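Local coordinates for protein HI0065 (PDB 1HTW) that is an ATP-binding P-loop protein required to form the threonylcarbamoyl group on adenosine 37 of tRNAs that read codons beginning with adenine, at residues A[44-49]-A[111-116]; A[61-66]-A[72-77]; A[128-133]-A[139-144]. All coordinates share one frame; numbering follows the deposited sequence.

Contact 1. Residues A[44-49]-A[111-116]; sequences AGKTTL and LIEWSE. With NA (sodium ion), chain F; MG (magnesium ion), chain D; ADP (adenosine-5'-diphosphate), chain H.
Thr47 and Glu113 meet at the magnesium ion of a P-loop nucleotide site. Residues 44-49 supply the end of the Walker A loop and the start of helix 46-56. Residues 111-116 run off the end of the parallel strand 109-113. Thr47 OG1 donates a hydrogen bond to the syn lone pair of Glu113 OE2, 2.6 Å away. The same hydroxyl oxygen binds magnesium, and Glu113 OE1 takes a second place on the metal at 2.2 Å. ADP O1B and three waters complete six ligands. One carboxylate therefore serves both the ion and the hydroxyl beside it. His83 NE2 also hydrogen-bonds to OE2, which should help fix the rotation of the carboxylate.

Lys46 can be followed outward from its backbone. Its CB lies 3.5 Å from Glu113 OE1, and it also packs on Glu113 CG. Its CG is close to ADP O2B. CD stands off to one side, 3.9 Å from ADP O2B and a little farther from Glu113 OE1. The chain then bends twice, at chi3 -68° and chi4 -62°, and so curls round ADP O2B. CE sits 3.5 Å from both ADP O2B and Glu113 OE1. NZ donates to ADP O2B at 2.6 Å. It also donates to Gly40 O and to a water that Trp114 NE1 reaches by a weak bond.

ADP O2B is further gripped by the backbone N atoms of Gly45 and Lys46, while Thr47 N donates to ADP O1B. These donors, with the lysine, probably offset the charge of the beta phosphate. Across the strand end a separate sodium ion is held by Ile112 O, Ser115 OG and atoms of Leu38 and Asn39. Ser115 OG reaches that sodium at 2.7 Å.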
loop_
_atom_site.group_PDB
_atom_site.type_symbol
_atom_site.label_atom_id
_atom_site.label_comp_id
_atom_site.label_asym_id
_atom_site.label_seq_id
_atom_site.Cartn_x
_atom_site.Cartn_y
_atom_site.Cartn_z
ATOM N N ALA A 44 8.121 2.481 -11.301
ATOM C CA ALA A 44 6.874 3.188 -11.452
ATOM C C ALA A 44 6.580 4.148 -10.295
ATOM O O ALA A 44 5.932 5.140 -10.451
ATOM C CB ALA A 44 5.709 2.224 -11.625
ATOM N N GLY A 45 7.097 3.767 -9.074
ATOM C CA GLY A 45 6.912 4.700 -7.946
ATOM C C GLY A 45 6.164 3.968 -6.779
ATOM O O GLY A 45 5.618 4.775 -5.982
ATOM N N LYS A 46 6.146 2.687 -6.721
ATOM C CA LYS A 46 5.360 1.978 -5.646
ATOM C C LYS A 46 5.972 2.324 -4.292
ATOM O O LYS A 46 5.280 2.777 -3.361
ATOM C CB LYS A 46 5.319 0.476 -5.845
ATOM C CG LYS A 46 4.759 -0.069 -7.149
ATOM C CD LYS A 46 4.883 -1.561 -7.337
ATOM C CE LYS A 46 6.299 -2.073 -7.521
ATOM N NZ LYS A 46 6.968 -1.508 -8.773
ATOM N N THR A 47 7.298 2.200 -4.191
ATOM C CA THR A 47 8.007 2.610 -2.957
ATOM C C THR A 47 7.982 4.038 -2.681
ATOM O O THR A 47 7.865 4.509 -1.492
ATOM C CB THR A 47 9.408 1.945 -2.999
ATOM O OG1 THR A 47 9.281 0.566 -3.028
ATOM C CG2 THR A 47 10.188 2.411 -1.751
ATOM N N THR A 48 8.001 4.986 -3.668
ATOM C CA THR A 48 7.877 6.402 -3.420
ATOM C C THR A 48 6.452 6.793 -2.901
ATOM O O THR A 48 6.376 7.621 -2.024
ATOM C CB THR A 48 8.092 7.226 -4.706
ATOM O OG1 THR A 48 9.528 6.948 -5.004
ATOM C CG2 THR A 48 7.913 8.682 -4.504
ATOM N N LEU A 49 5.484 6.077 -3.455
ATOM C CA LEU A 49 4.099 6.343 -2.933
ATOM C C LEU A 49 4.012 5.822 -1.457
ATOM O O LEU A 49 3.482 6.642 -0.704
ATOM C CB LEU A 49 3.108 5.482 -3.757
ATOM C CG LEU A 49 1.666 5.500 -3.213
ATOM C CD1 LEU A 49 1.156 6.907 -2.997
ATOM C CD2 LEU A 49 0.727 4.721 -4.152
ATOM N N LEU A 111 0.787 -2.594 3.042
ATOM C CA LEU A 111 1.008 -2.008 1.661
ATOM C C LEU A 111 1.981 -2.970 0.973
ATOM O O LEU A 111 3.073 -3.185 1.529
ATOM C CB LEU A 111 1.678 -0.650 1.873
ATOM C CG LEU A 111 0.964 0.326 2.850
ATOM C CD1 LEU A 111 1.816 1.584 3.081
ATOM C CD2 LEU A 111 -0.392 0.795 2.225
ATOM N N ILE A 112 1.526 -3.574 -0.102
ATOM C CA ILE A 112 2.179 -4.737 -0.647
ATOM C C ILE A 112 2.656 -4.531 -2.088
ATOM O O ILE A 112 1.839 -4.305 -2.966
ATOM C CB ILE A 112 1.226 -5.923 -0.583
ATOM C CG1 ILE A 112 0.856 -6.128 0.947
ATOM C CG2 ILE A 112 1.820 -7.204 -1.133
ATOM C CD1 ILE A 112 -0.012 -7.338 1.153
ATOM N N GLU A 113 3.957 -4.674 -2.270
ATOM C CA GLU A 113 4.553 -4.672 -3.626
ATOM C C GLU A 113 4.791 -6.097 -4.027
ATOM O O GLU A 113 5.030 -6.991 -3.203
ATOM C CB GLU A 113 5.867 -3.874 -3.643
ATOM C CG GLU A 113 5.681 -2.394 -3.374
ATOM C CD GLU A 113 6.907 -1.552 -3.387
ATOM O OE1 GLU A 113 7.686 -1.640 -4.391
ATOM O OE2 GLU A 113 7.087 -0.716 -2.486
ATOM N N TRP A 114 4.522 -6.436 -5.314
ATOM C CA TRP A 114 4.627 -7.796 -5.787
ATOM C C TRP A 114 3.695 -8.763 -5.100
ATOM O O TRP A 114 4.003 -9.919 -4.778
ATOM C CB TRP A 114 6.087 -8.292 -5.642
ATOM C CG TRP A 114 6.968 -7.771 -6.728
ATOM C CD1 TRP A 114 7.806 -6.689 -6.680
ATOM C CD2 TRP A 114 7.112 -8.324 -8.045
ATOM N NE1 TRP A 114 8.441 -6.534 -7.881
ATOM C CE2 TRP A 114 8.037 -7.528 -8.729
ATOM C CE3 TRP A 114 6.523 -9.409 -8.700
ATOM C CZ2 TRP A 114 8.410 -7.778 -10.054
ATOM C CZ3 TRP A 114 6.906 -9.666 -10.017
ATOM C CH2 TRP A 114 7.836 -8.847 -10.673
ATOM N N SER A 115 2.410 -8.357 -4.973
ATOM C CA SER A 115 1.436 -9.204 -4.299
ATOM C C SER A 115 1.185 -10.504 -5.039
ATOM O O SER A 115 0.710 -11.458 -4.393
ATOM C CB SER A 115 0.116 -8.410 -4.194
ATOM O OG SER A 115 -0.225 -7.897 -5.474
ATOM N N GLU A 116 1.446 -10.554 -6.352
ATOM C CA GLU A 116 1.238 -11.800 -7.083
ATOM C C GLU A 116 2.014 -12.963 -6.441
ATOM O O GLU A 116 1.608 -14.129 -6.533
ATOM C CB GLU A 116 1.733 -11.724 -8.531
ATOM C CG GLU A 116 1.455 -10.590 -9.401
ATOM C CD GLU A 116 2.412 -9.424 -9.310
ATOM O OE1 GLU A 116 2.364 -8.703 -8.287
ATOM O OE2 GLU A 116 3.178 -9.190 -10.270
HETATM NA NA NA F . 1.319 -5.653 -5.372
HETATM MG MG MG D . 9.575 -0.621 -4.727
HETATM P PB ADP H . 9.060 1.071 -7.542
HETATM O O1B ADP H . 8.933 0.728 -6.053
HETATM O O2B ADP H . 7.787 0.949 -8.267
HETATM O O3B ADP H . 10.189 0.125 -8.140
HETATM P PA ADP H . 10.455 3.472 -6.711
HETATM O O1A ADP H . 11.550 2.784 -5.961
HETATM O O2A ADP H . 9.543 4.303 -5.895
HETATM O O3A ADP H . 9.672 2.475 -7.656
HETATM O "O5'" ADP H . 11.176 4.430 -7.776
HETATM C "C5'" ADP H . 10.577 5.539 -8.395
HETATM C "C4'" ADP H . 11.717 6.402 -9.001
HETATM O "O4'" ADP H . 11.150 7.337 -9.915
HETATM C "C3'" ADP H . 12.488 7.183 -7.959
HETATM O "O3'" ADP H . 13.916 7.180 -8.274
HETATM C "C2'" ADP H . 11.803 8.533 -8.043
HETATM O "O2'" ADP H . 12.565 9.613 -7.539
HETATM C "C1'" ADP H . 11.424 8.636 -9.537
HETATM N N9 ADP H . 10.270 9.466 -9.777
HETATM C C8 ADP H . 10.178 10.485 -10.682
HETATM N N7 ADP H . 9.030 11.052 -10.822
HETATM C C5 ADP H . 8.282 10.391 -9.951
HETATM C C6 ADP H . 6.934 10.552 -9.735
HETATM N N6 ADP H . 6.146 11.404 -10.375
HETATM N N1 ADP H . 6.388 9.651 -8.870
HETATM C C2 ADP H . 7.155 8.718 -8.282
HETATM N N3 ADP H . 8.465 8.451 -8.463
HETATM C C4 ADP H . 8.958 9.390 -9.307
HETATM O O HOH W 1 8.675 -3.782 -9.212
HETATM O O HOH W 2 9.967 -1.877 -6.399
HETATM O O HOH W 3 11.602 0.201 -4.864
HETATM O O HOH W 4 10.544 -2.190 -3.397
#

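Contact 2. Residues A[61-66]-A[72-77]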
loop_
_atom_site.group_PDB
_atom_site.type_symbol
_atom_site.label_atom_id
_atom_site.label_comp_id
_atom_site.label_asym_id
_atom_site.label_seq_id
_atom_site.Cartn_x
_atom_site.Cartn_y
_atom_site.Cartn_z
ATOM N N GLY A 61 12.299 9.433 9.253
ATOM C CA GLY A 61 13.322 8.430 8.967
ATOM C C GLY A 61 13.178 7.863 7.574
ATOM O O GLY A 61 12.146 7.998 6.914
ATOM N N ASN A 62 14.188 7.089 7.135
ATOM C CA ASN A 62 14.161 6.531 5.808
ATOM C C ASN A 62 13.082 5.441 5.688
ATOM O O ASN A 62 12.767 4.755 6.634
ATOM C CB ASN A 62 15.484 5.899 5.372
ATOM C CG ASN A 62 16.764 6.563 5.748
ATOM O OD1 ASN A 62 17.759 6.527 4.984
ATOM N ND2 ASN A 62 16.840 7.154 6.938
ATOM N N VAL A 63 12.529 5.366 4.460
ATOM C CA VAL A 63 11.594 4.282 4.164
ATOM C C VAL A 63 12.353 3.339 3.208
ATOM O O VAL A 63 12.397 3.601 2.006
ATOM C CB VAL A 63 10.297 4.779 3.518
ATOM C CG1 VAL A 63 9.463 3.666 2.954
ATOM C CG2 VAL A 63 9.512 5.605 4.558
ATOM N N LYS A 64 12.928 2.305 3.787
ATOM C CA LYS A 64 13.778 1.375 3.040
ATOM C C LYS A 64 12.979 0.180 2.587
ATOM O O LYS A 64 12.365 -0.492 3.428
ATOM C CB LYS A 64 14.947 0.922 3.947
ATOM C CG LYS A 64 15.918 -0.029 3.241
ATOM C CD LYS A 64 17.065 -0.437 4.141
ATOM C CE LYS A 64 18.056 0.689 4.389
ATOM N NZ LYS A 64 19.376 0.158 4.863
ATOM N N SER A 65 12.933 -0.079 1.248
ATOM C CA SER A 65 12.190 -1.277 0.837
ATOM C C SER A 65 12.846 -2.535 1.410
ATOM O O SER A 65 14.074 -2.708 1.335
ATOM C CB SER A 65 12.292 -1.345 -0.716
ATOM O OG SER A 65 11.866 -2.594 -1.197
ATOM N N PRO A 66 12.056 -3.468 1.911
ATOM C CA PRO A 66 12.561 -4.667 2.594
ATOM C C PRO A 66 12.908 -5.755 1.604
ATOM O O PRO A 66 12.291 -6.805 1.470
ATOM C CB PRO A 66 11.350 -5.070 3.464
ATOM C CG PRO A 66 10.169 -4.677 2.593
ATOM C CD PRO A 66 10.582 -3.294 2.103
ATOM N N GLU A 72 8.636 -4.836 6.413
ATOM C CA GLU A 72 9.141 -3.852 7.342
ATOM C C GLU A 72 7.934 -3.376 8.207
ATOM O O GLU A 72 6.911 -3.025 7.638
ATOM C CB GLU A 72 9.771 -2.658 6.660
ATOM C CG GLU A 72 10.340 -1.582 7.561
ATOM C CD GLU A 72 11.661 -1.919 8.226
ATOM O OE1 GLU A 72 12.506 -2.652 7.680
ATOM O OE2 GLU A 72 11.918 -1.382 9.336
ATOM N N GLU A 73 8.135 -3.376 9.523
ATOM C CA GLU A 73 6.986 -2.950 10.399
ATOM C C GLU A 73 7.170 -1.536 10.832
ATOM O O GLU A 73 8.249 -1.103 11.312
ATOM C CB GLU A 73 7.039 -3.924 11.629
ATOM C CG GLU A 73 6.636 -3.275 12.941
ATOM C CD GLU A 73 6.552 -4.262 14.107
ATOM O OE1 GLU A 73 5.450 -4.852 14.270
ATOM O OE2 GLU A 73 7.532 -4.459 14.839
ATOM N N TYR A 74 6.128 -0.681 10.722
ATOM C CA TYR A 74 6.129 0.642 11.183
ATOM C C TYR A 74 5.080 0.891 12.328
ATOM O O TYR A 74 4.024 0.320 12.209
ATOM C CB TYR A 74 5.841 1.681 10.087
ATOM C CG TYR A 74 6.927 1.701 9.000
ATOM C CD1 TYR A 74 6.925 0.752 8.016
ATOM C CD2 TYR A 74 7.893 2.687 9.055
ATOM C CE1 TYR A 74 7.937 0.782 7.013
ATOM C CE2 TYR A 74 8.892 2.731 8.071
ATOM C CZ TYR A 74 8.876 1.765 7.090
ATOM O OH TYR A 74 9.888 1.826 6.128
ATOM N N ASN A 75 5.485 1.714 13.278
ATOM C CA ASN A 75 4.568 2.136 14.344
ATOM C C ASN A 75 4.435 3.635 14.262
ATOM O O ASN A 75 5.408 4.379 14.520
ATOM C CB ASN A 75 5.070 1.671 15.726
ATOM C CG ASN A 75 4.121 2.131 16.835
ATOM O OD1 ASN A 75 3.588 3.227 16.752
ATOM N ND2 ASN A 75 4.063 1.374 17.925
ATOM N N ILE A 76 3.330 4.134 13.679
ATOM C CA ILE A 76 3.157 5.528 13.443
ATOM C C ILE A 76 2.078 6.090 14.393
ATOM O O ILE A 76 0.912 5.877 14.127
ATOM C CB ILE A 76 2.746 5.872 11.980
ATOM C CG1 ILE A 76 3.822 5.202 11.069
ATOM C CG2 ILE A 76 2.875 7.388 11.820
ATOM C CD1 ILE A 76 5.203 5.402 11.660
ATOM N N ALA A 77 2.558 6.750 15.438
ATOM C CA ALA A 77 1.658 7.295 16.461
ATOM C C ALA A 77 0.723 6.177 16.945
ATOM O O ALA A 77 -0.438 6.462 17.210
ATOM C CB ALA A 77 0.862 8.478 15.968
HETATM O O HOH W 5 12.596 1.880 6.609
HETATM O O HOH W 6 9.781 -0.062 4.260
HETATM O O HOH W 7 13.495 -2.369 5.192
#
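Tyr74 reaches across from strand 71-76 and sets its hydroxyl against Val63. Its chi1 of -64° puts the ring anti to the carbonyl carbon and sends the long axis toward the loop 61-66. The OH comes to 3.6 Å from Val63 CA and 3.7 Å from Val63 CG1. The two side chains cross at about a right angle. Val63 has CG1 anti to its backbone N (chi1 168°), with CG2 beside the N. CB and both methyls gather round the phenol oxygen, so the valine meets the end of the tyrosine and not the face of its ring.

The polar needs of that oxygen are met by water. One water joins Tyr74 OH to Asn62 O and Lys64 N. A second lies at the ring edge, in its plane, 2.7 Å from Tyr74 OH, and donates to Lys64 O.

In this P-loop fold the loop follows helix 46-56 and leads into strand 71-76, an outermost strand of the mixed sheet. Val63 packs on Arg51, Leu54 and Gln55 of the helix. Tyr74 also touches Leu54 and meets the His59 ring edge-to-face.

At the other end of the contact, Pro66 packs against the start of the strand segment. Its CB lies 4.0 Å from Glu72 N and 4.3 Å from Glu72 CB. Pro66 also lies near the magnesium site, its side chain about 7 Å from the ion at the nearest atom. The Glu72 side chain bends at chi2 75°. This bend carries OE1 to a third water at 2.7 Å, which also donates to Lys64 O.

Contact 3. Residues A[128-133]-A[139-144]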
loop_
_atom_site.group_PDB
_atom_site.type_symbol
_atom_site.label_atom_id
_atom_site.label_comp_id
_atom_site.label_asym_id
_atom_site.label_seq_id
_atom_site.Cartn_x
_atom_site.Cartn_y
_atom_site.Cartn_z
ATOM N N LEU A 128 -6.640 -1.957 -5.230
ATOM C CA LEU A 128 -5.438 -2.093 -6.083
ATOM C C LEU A 128 -5.013 -0.685 -6.448
ATOM O O LEU A 128 -5.839 0.136 -6.826
ATOM C CB LEU A 128 -5.742 -2.820 -7.400
ATOM C CG LEU A 128 -6.472 -4.127 -7.327
ATOM C CD1 LEU A 128 -6.640 -4.735 -8.735
ATOM C CD2 LEU A 128 -5.716 -5.109 -6.440
ATOM N N VAL A 129 -3.685 -0.433 -6.427
ATOM C CA VAL A 129 -3.228 0.885 -6.892
ATOM C C VAL A 129 -2.338 0.602 -8.115
ATOM O O VAL A 129 -1.248 0.044 -7.931
ATOM C CB VAL A 129 -2.325 1.531 -5.801
ATOM C CG1 VAL A 129 -1.821 2.872 -6.286
ATOM C CG2 VAL A 129 -3.137 1.755 -4.522
ATOM N N ASN A 130 -2.823 0.930 -9.319
ATOM C CA ASN A 130 -2.027 0.543 -10.517
ATOM C C ASN A 130 -1.349 1.796 -11.023
ATOM O O ASN A 130 -2.022 2.783 -11.363
ATOM C CB ASN A 130 -3.019 0.036 -11.588
ATOM C CG ASN A 130 -3.651 -1.288 -11.224
ATOM O OD1 ASN A 130 -3.141 -2.019 -10.382
ATOM N ND2 ASN A 130 -4.818 -1.616 -11.803
ATOM N N ILE A 131 -0.016 1.859 -10.998
ATOM C CA ILE A 131 0.702 3.044 -11.339
ATOM C C ILE A 131 1.275 2.920 -12.787
ATOM O O ILE A 131 2.051 2.006 -12.991
ATOM C CB ILE A 131 1.949 3.219 -10.392
ATOM C CG1 ILE A 131 1.432 3.195 -8.921
ATOM C CG2 ILE A 131 2.583 4.578 -10.670
ATOM C CD1 ILE A 131 2.605 3.498 -7.940
ATOM N N ASP A 132 0.980 3.875 -13.623
ATOM C CA ASP A 132 1.614 3.966 -14.971
ATOM C C ASP A 132 2.514 5.181 -14.967
ATOM O O ASP A 132 2.509 6.121 -14.171
ATOM C CB ASP A 132 0.587 4.109 -16.074
ATOM C CG ASP A 132 1.044 3.745 -17.469
ATOM O OD1 ASP A 132 2.164 3.220 -17.685
ATOM O OD2 ASP A 132 0.189 3.884 -18.384
ATOM N N TYR A 133 3.468 5.182 -15.951
ATOM C CA TYR A 133 4.465 6.265 -15.892
ATOM C C TYR A 133 4.907 6.695 -17.317
ATOM O O TYR A 133 4.779 5.888 -18.220
ATOM C CB TYR A 133 5.748 5.669 -15.240
ATOM C CG TYR A 133 6.238 4.387 -15.871
ATOM C CD1 TYR A 133 5.704 3.159 -15.538
ATOM C CD2 TYR A 133 7.285 4.390 -16.807
ATOM C CE1 TYR A 133 6.085 1.982 -16.122
ATOM C CE2 TYR A 133 7.700 3.205 -17.400
ATOM C CZ TYR A 133 7.136 2.010 -17.047
ATOM O OH TYR A 133 7.562 0.816 -17.586
ATOM N N ASN A 139 0.429 8.254 -13.652
ATOM C CA ASN A 139 -1.038 8.245 -13.532
ATOM C C ASN A 139 -1.384 6.971 -12.751
ATOM O O ASN A 139 -0.932 5.866 -13.041
ATOM C CB ASN A 139 -1.668 8.224 -14.946
ATOM C CG ASN A 139 -3.146 8.640 -14.878
ATOM O OD1 ASN A 139 -3.460 9.827 -14.864
ATOM N ND2 ASN A 139 -3.964 7.609 -14.802
ATOM N N ILE A 140 -2.235 7.179 -11.714
ATOM C CA ILE A 140 -2.587 6.029 -10.866
ATOM C C ILE A 140 -4.086 5.734 -11.007
ATOM O O ILE A 140 -4.847 6.666 -11.138
ATOM C CB ILE A 140 -2.382 6.502 -9.381
ATOM C CG1 ILE A 140 -0.885 6.746 -9.176
ATOM C CG2 ILE A 140 -2.965 5.447 -8.461
ATOM C CD1 ILE A 140 -0.594 7.481 -7.875
ATOM N N GLU A 141 -4.369 4.450 -11.095
ATOM C CA GLU A 141 -5.791 4.016 -11.090
ATOM C C GLU A 141 -5.942 3.295 -9.738
ATOM O O GLU A 141 -5.188 2.334 -9.481
ATOM C CB GLU A 141 -6.092 3.135 -12.257
ATOM C CG GLU A 141 -5.716 1.680 -12.256
ATOM C CD GLU A 141 -5.451 1.095 -13.632
ATOM O OE1 GLU A 141 -4.849 1.806 -14.473
ATOM O OE2 GLU A 141 -5.793 -0.075 -13.906
ATOM N N LEU A 142 -6.916 3.737 -8.970
ATOM C CA LEU A 142 -7.260 2.957 -7.748
ATOM C C LEU A 142 -8.540 2.178 -8.098
ATOM O O LEU A 142 -9.524 2.751 -8.616
ATOM C CB LEU A 142 -7.574 3.912 -6.592
ATOM C CG LEU A 142 -6.481 4.741 -5.965
ATOM C CD1 LEU A 142 -6.984 5.371 -4.640
ATOM C CD2 LEU A 142 -5.261 3.908 -5.662
ATOM N N ILE A 143 -8.538 0.916 -7.793
ATOM C CA ILE A 143 -9.606 0.004 -8.081
ATOM C C ILE A 143 -10.039 -0.682 -6.754
ATOM O O ILE A 143 -9.282 -1.403 -6.154
ATOM C CB ILE A 143 -9.207 -1.030 -9.129
ATOM C CG1 ILE A 143 -8.753 -0.324 -10.435
ATOM C CG2 ILE A 143 -10.425 -1.907 -9.483
ATOM C CD1 ILE A 143 -8.249 -1.338 -11.451
ATOM N N ALA A 144 -11.342 -0.503 -6.481
ATOM C CA ALA A 144 -11.861 -1.123 -5.239
ATOM C C ALA A 144 -12.124 -2.595 -5.506
ATOM O O ALA A 144 -12.623 -2.925 -6.608
ATOM C CB ALA A 144 -13.181 -0.443 -4.862
HETATM O O HOH W 8 -2.591 2.649 -14.103
#
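Chi1 of -70° sets the Asn130 amide beside its own backbone N, while chi1 of 79° places Glu141 CG between its N and carbonyl carbon. These turns bring the two groups together over a hydrogen-bonded pair of the antiparallel hairpin. Asn130 ND2 donates to Glu141 OE2 at 2.8 Å and nearly straight. The carboxylate oxygen lies in the amide plane, but the donor stands above the carboxylate plane; the two planes are 68° apart. Asn130 OD1 accepts from Asn39 ND2, so both ends of the amide are held. Backbone bonds pair Leu128 with Ile143, Asn130 with Glu141 and Asp132 with Asn139.

Val129, Ile131, Ile140 and Leu142 point to the other face. Val129 CG1 lies 3.6 Å from Ile140 CG2, side by side. Val129 CG2 and Leu142 CD2 are 3.2 Å apart, tighter than usual for two carbons. Helix 11-28 covers this apolar face, with Phe21 on Val129, Met14 on Ile131 and Ile140, and Phe17 on Leu142. Within the sheet, strand 34-39 flanks Val129 and Ile131, and the outermost strand 3-8 pairs with Ile140 and Leu142.

All three contacts reach the same mixed sheet. Contact 1 is the buried one, near the chain's centre, and its chemistry is that of metal, phosphate and charge. Contacts 2 and 3 are partly buried and lie on opposite sides of that centre, with nearest atoms about 13 Å apart. Contact 2 joins loop to edge strand largely through water. Contact 3 joins two neighbouring strands by direct backbone bonds, with one apolar face and one of mixed character. Both touch contact 1: Ser65 CB packs near Thr47 OG1, and Ile131 CG2 lies 3.4 Å from Ala44 O. Along the chain, contact 2 is nested inside the loop that contact 1 closes, while contact 3 follows.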